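Local coordinates for phosphatidylserine synthase (Haemophilus influenzae, PDB 3HSI), which is a member of the phospholipase D superfamily and probably an enzyme of phospholipid metabolism, at residues Pro279-Pro284 and Arg336-Lys341; Arg285-Lys290 and Arg385-Asp390. All blocks are in the same frame, centred on the assembly; numbering follows the deposited sequence.

Contact 1: Pro279-Pro284 and Arg336-Lys341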
# COMPACT_ATOMS: atom_id res chain seq x y z
N PRO C 279 -16.89 -7.15 11.32
CA PRO C 279 -16.19 -7.48 12.58
C PRO C 279 -15.74 -6.25 13.37
O PRO C 279 -16.06 -6.13 14.56
CB PRO C 279 -14.97 -8.26 12.10
CG PRO C 279 -15.28 -8.63 10.67
CD PRO C 279 -16.13 -7.58 10.14
N TYR C 280 -15.04 -5.34 12.69
CA TYR C 280 -14.51 -4.09 13.30
C TYR C 280 -15.23 -2.94 12.64
O TYR C 280 -15.46 -2.96 11.45
CB TYR C 280 -12.99 -3.93 13.03
CG TYR C 280 -12.26 -5.27 12.95
CD1 TYR C 280 -12.00 -6.01 14.10
CD2 TYR C 280 -11.90 -5.82 11.71
CE1 TYR C 280 -11.38 -7.26 14.04
CE2 TYR C 280 -11.27 -7.07 11.63
CZ TYR C 280 -11.01 -7.79 12.81
OH TYR C 280 -10.39 -9.03 12.78
N PHE C 281 -15.54 -1.90 13.41
CA PHE C 281 -16.01 -0.67 12.82
C PHE C 281 -14.88 0.08 12.13
O PHE C 281 -14.21 0.92 12.75
CB PHE C 281 -16.66 0.22 13.86
CG PHE C 281 -17.35 1.39 13.28
CD1 PHE C 281 -18.62 1.23 12.71
CD2 PHE C 281 -16.74 2.63 13.25
CE1 PHE C 281 -19.29 2.30 12.17
CE2 PHE C 281 -17.39 3.72 12.69
CZ PHE C 281 -18.66 3.55 12.15
N ASN C 282 -14.67 -0.18 10.84
CA ASN C 282 -13.55 0.47 10.11
C ASN C 282 -13.85 0.54 8.62
O ASN C 282 -13.12 -0.05 7.84
CB ASN C 282 -12.21 -0.28 10.36
CG ASN C 282 -11.00 0.45 9.76
OD1 ASN C 282 -10.93 1.68 9.78
ND2 ASN C 282 -10.04 -0.31 9.22
N PHE C 283 -14.91 1.28 8.24
CA PHE C 283 -15.34 1.36 6.83
C PHE C 283 -14.37 2.17 6.00
O PHE C 283 -13.79 3.14 6.49
CB PHE C 283 -16.76 1.94 6.69
CG PHE C 283 -17.83 1.07 7.27
CD1 PHE C 283 -18.09 -0.18 6.74
CD2 PHE C 283 -18.59 1.51 8.34
CE1 PHE C 283 -19.08 -1.03 7.31
CE2 PHE C 283 -19.58 0.70 8.89
CZ PHE C 283 -19.81 -0.59 8.39
N PRO C 284 -14.19 1.77 4.74
CA PRO C 284 -13.55 2.63 3.77
C PRO C 284 -14.30 3.96 3.76
O PRO C 284 -15.52 3.96 3.98
CB PRO C 284 -13.75 1.90 2.43
CG PRO C 284 -14.27 0.57 2.76
CD PRO C 284 -14.85 0.61 4.12
N ARG C 336 -17.68 5.35 18.51
CA ARG C 336 -18.25 6.38 19.38
C ARG C 336 -18.39 7.73 18.65
O ARG C 336 -19.41 8.41 18.79
CB ARG C 336 -17.46 6.54 20.69
CG ARG C 336 -18.28 7.22 21.81
CD ARG C 336 -17.46 7.25 23.09
NE ARG C 336 -18.20 7.76 24.24
CZ ARG C 336 -18.22 9.03 24.61
NH1 ARG C 336 -17.55 9.94 23.90
NH2 ARG C 336 -18.90 9.40 25.68
N ARG C 337 -17.37 8.10 17.89
CA ARG C 337 -17.40 9.31 17.08
C ARG C 337 -18.52 9.30 16.02
O ARG C 337 -19.14 10.33 15.75
CB ARG C 337 -16.05 9.52 16.38
CG ARG C 337 -15.82 10.96 16.01
CD ARG C 337 -14.38 11.24 15.54
NE ARG C 337 -14.22 11.04 14.10
CZ ARG C 337 -13.69 9.96 13.53
NH1 ARG C 337 -13.26 8.94 14.28
NH2 ARG C 337 -13.57 9.89 12.21
N PHE C 338 -18.72 8.14 15.41
CA PHE C 338 -19.78 7.94 14.43
C PHE C 338 -21.16 8.10 15.06
O PHE C 338 -22.04 8.74 14.47
CB PHE C 338 -19.63 6.54 13.86
CG PHE C 338 -20.69 6.15 12.90
CD1 PHE C 338 -20.67 6.63 11.59
CD2 PHE C 338 -21.70 5.24 13.30
CE1 PHE C 338 -21.68 6.22 10.69
CE2 PHE C 338 -22.69 4.82 12.41
CZ PHE C 338 -22.69 5.29 11.10
N CYS C 339 -21.34 7.52 16.23
CA CYS C 339 -22.61 7.59 16.96
C CYS C 339 -22.88 8.98 17.48
O CYS C 339 -24.02 9.36 17.73
CB CYS C 339 -22.62 6.59 18.11
SG CYS C 339 -22.61 4.85 17.52
N GLU C 340 -21.82 9.75 17.66
CA GLU C 340 -22.01 11.12 18.08
C GLU C 340 -22.42 11.98 16.88
O GLU C 340 -23.38 12.75 16.96
CB GLU C 340 -20.75 11.67 18.76
CG GLU C 340 -21.02 13.05 19.31
CD GLU C 340 -19.81 13.75 19.88
OE1 GLU C 340 -18.86 13.09 20.36
OE2 GLU C 340 -19.84 15.00 19.87
N LYS C 341 -21.71 11.82 15.76
CA LYS C 341 -22.07 12.49 14.52
C LYS C 341 -23.54 12.23 14.17
O LYS C 341 -24.28 13.17 13.85
CB LYS C 341 -21.15 12.02 13.40
CG LYS C 341 -21.44 12.64 12.07
CD LYS C 341 -20.56 12.02 11.00
CE LYS C 341 -20.74 12.65 9.64
NZ LYS C 341 -20.38 14.11 9.71
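F281 and F338 meet ring to ring, joining an irregular loop to a helix through a single pair of side chains. From its CB, F281 sends CG anti to the backbone N (chi1 -171°), which places the ring between loop and helix, its CZ end against F338. The contact with F338 is made by the far rim, CE1, CE2 and CZ. F281 CE2 lies 3.8 Å from F338 CB, F281 CE1 on the other side lies 4.0 Å from F338 CD2, and F281 CZ, the tip, lies 3.4 Å from F338 CG, lodged over one face of the F338 ring near its CB end. The two planes are inclined at 50° with centroids 5.0 Å apart, an oblique aromatic pair that is neither a parallel stack nor a T-shape. No hydrogen bond joins the segments, so the contact is purely apolar. F281 is buried, whereas F338 remains partly exposed. Within the PLD-like domain the loop 279-284 runs from strand 273-277 to helix 285-296. F281 also touches L335, three residues before F338, while F338 packs edge-to-face with F342 and lies against L351 of strand 351-356, so that helix 327-341 is joined to both loop and sheet.

Contact 2: Arg285-Lys290 and Arg385-Asp390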
# COMPACT_ATOMS: atom_id res chain seq x y z
N ARG C 285 -13.59 5.07 3.53
CA ARG C 285 -14.21 6.39 3.43
C ARG C 285 -15.36 6.42 2.45
O ARG C 285 -16.37 7.05 2.72
CB ARG C 285 -13.17 7.52 3.06
N THR C 286 -15.22 5.74 1.31
CA THR C 286 -16.29 5.71 0.31
C THR C 286 -17.59 5.13 0.91
O THR C 286 -18.66 5.58 0.56
CB THR C 286 -15.91 4.94 -1.01
OG1 THR C 286 -17.01 5.00 -1.94
CG2 THR C 286 -15.59 3.43 -0.74
N LEU C 287 -17.49 4.16 1.81
CA LEU C 287 -18.68 3.54 2.38
C LEU C 287 -19.25 4.41 3.49
O LEU C 287 -20.47 4.45 3.71
CB LEU C 287 -18.40 2.11 2.87
CG LEU C 287 -18.27 1.04 1.77
CD1 LEU C 287 -18.44 -0.34 2.37
CD2 LEU C 287 -19.26 1.22 0.61
N GLN C 288 -18.36 5.14 4.16
CA GLN C 288 -18.79 6.04 5.21
C GLN C 288 -19.64 7.17 4.61
O GLN C 288 -20.72 7.50 5.13
CB GLN C 288 -17.58 6.61 5.95
CG GLN C 288 -16.78 5.61 6.81
CD GLN C 288 -15.55 6.30 7.43
OE1 GLN C 288 -15.66 7.39 8.00
NE2 GLN C 288 -14.37 5.68 7.28
N HIS C 289 -19.15 7.74 3.52
CA HIS C 289 -19.90 8.75 2.79
C HIS C 289 -21.26 8.21 2.34
O HIS C 289 -22.27 8.91 2.41
CB HIS C 289 -19.10 9.19 1.56
CG HIS C 289 -17.74 9.76 1.87
ND1 HIS C 289 -17.50 10.61 2.94
CD2 HIS C 289 -16.56 9.64 1.22
CE1 HIS C 289 -16.23 10.99 2.92
NE2 HIS C 289 -15.63 10.41 1.89
N LYS C 290 -21.32 6.98 1.85
CA LYS C 290 -22.60 6.48 1.36
C LYS C 290 -23.62 6.24 2.47
O LYS C 290 -24.81 6.43 2.28
CB LYS C 290 -22.40 5.25 0.46
CG LYS C 290 -21.86 5.63 -0.92
CD LYS C 290 -21.23 4.42 -1.61
CE LYS C 290 -20.77 4.77 -3.00
NZ LYS C 290 -19.58 5.68 -2.91
N ARG C 385 -8.32 -2.20 3.72
CA ARG C 385 -7.53 -3.37 3.22
C ARG C 385 -8.26 -4.10 2.10
O ARG C 385 -7.68 -4.44 1.06
CB ARG C 385 -7.36 -4.45 4.32
CG ARG C 385 -6.26 -4.25 5.30
CD ARG C 385 -5.88 -5.61 5.90
NE ARG C 385 -5.12 -6.41 4.94
CZ ARG C 385 -3.83 -6.23 4.66
NH1 ARG C 385 -3.15 -5.27 5.27
NH2 ARG C 385 -3.22 -7.00 3.76
N ALA C 386 -9.52 -4.43 2.38
CA ALA C 386 -10.41 -5.08 1.41
C ALA C 386 -10.56 -4.23 0.14
O ALA C 386 -10.65 -4.77 -0.96
CB ALA C 386 -11.75 -5.38 2.05
N TRP C 387 -10.54 -2.92 0.28
CA TRP C 387 -10.69 -2.06 -0.91
C TRP C 387 -9.45 -1.88 -1.78
O TRP C 387 -9.50 -1.28 -2.87
CB TRP C 387 -11.23 -0.67 -0.51
CG TRP C 387 -12.67 -0.49 -0.92
CD1 TRP C 387 -13.15 0.41 -1.83
CD2 TRP C 387 -13.79 -1.25 -0.46
NE1 TRP C 387 -14.52 0.26 -1.96
CE2 TRP C 387 -14.93 -0.76 -1.13
CE3 TRP C 387 -13.95 -2.32 0.44
CZ2 TRP C 387 -16.21 -1.29 -0.92
CZ3 TRP C 387 -15.21 -2.85 0.64
CH2 TRP C 387 -16.33 -2.33 -0.03
N ARG C 388 -8.31 -2.39 -1.32
CA ARG C 388 -7.11 -2.06 -2.04
C ARG C 388 -6.14 -3.21 -2.08
O ARG C 388 -5.48 -3.43 -3.09
CB ARG C 388 -6.46 -0.83 -1.39
CG ARG C 388 -5.30 -0.27 -2.11
CD ARG C 388 -4.63 0.83 -1.26
NE ARG C 388 -5.31 2.13 -1.29
CZ ARG C 388 -6.28 2.52 -0.46
NH1 ARG C 388 -6.74 1.72 0.50
NH2 ARG C 388 -6.81 3.74 -0.58
N LEU C 389 -6.02 -3.91 -0.96
CA LEU C 389 -4.94 -4.88 -0.82
C LEU C 389 -5.36 -6.34 -1.02
O LEU C 389 -4.65 -7.09 -1.70
CB LEU C 389 -4.23 -4.71 0.53
CG LEU C 389 -3.77 -3.28 0.85
CD1 LEU C 389 -3.27 -3.17 2.29
CD2 LEU C 389 -2.69 -2.83 -0.14
N ASP C 390 -6.50 -6.75 -0.47
CA ASP C 390 -6.79 -8.22 -0.37
C ASP C 390 -7.62 -8.79 -1.52
O ASP C 390 -8.32 -8.06 -2.22
CB ASP C 390 -7.45 -8.56 0.97
CG ASP C 390 -6.60 -8.15 2.18
OD1 ASP C 390 -5.36 -8.07 2.10
OD2 ASP C 390 -7.18 -7.93 3.26
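T286 and W387 mark the closest backbone approach, their CA atoms 9.7 Å apart, where the first turn of helix 285-296 faces a compact turn; the gap is bridged by side chains alone. Both elements belong to the PLD-like domain, in which helix 285-296 follows strand 273-277 and leads to the parallel strand 300-306, a beta-alpha-beta crossover. The W387 indole spans the gap and meets two successive helix residues at different points of its ring system. T286 CG2 approaches the pyrrole part, 3.6 Å from W387 NE1, while L287 CD1 approaches the benzene part, 3.8 Å from W387 CH2. Both methyl groups come in obliquely. With T286 OG1 anti to the backbone N (chi1 -178°), the threonine turns its methyl to the indole and its hydroxyl to K290, whose NZ donates a hydrogen bond to OG1. The polar corner of the buried indole is satisfied by a third element, since W387 NE1 donates to E264 of helix 258-268. R216 of the second subunit packs on T286. The turn that carries W387 is closed on itself: R385 O accepts from the backbone N of R388, L389 and D390. The R385 guanidinium grips the D390 carboxylate side-on as a salt bridge, with R385 NE 3.1 Å from D390 OD2 and R385 NH2 2.9 Å from D390 OD1, the latter oxygen accepting through its syn lone pair.

In the fold
From the N terminus, the chain leaves strand 273-277, passes through loop 279-284 and enters helix 285-296 without a break, so the first halves of contacts 1 and 2 are consecutive. Contact 1 closes a loop of 51 intervening residues on helix 327-341; contact 2 closes a longer one, of 94 residues, in the turn before strand 391-398. Their segments alternate, and the two closures cross. With centres about 13 Å apart, the contacts touch through P284 and W387 and through a probable hydrogen bond from Q288 to the F283 carbonyl. Together they tie the loop and helix that follow strand 273-277 to helix 327-341 on one hand and to the turn before strand 391-398 on the other.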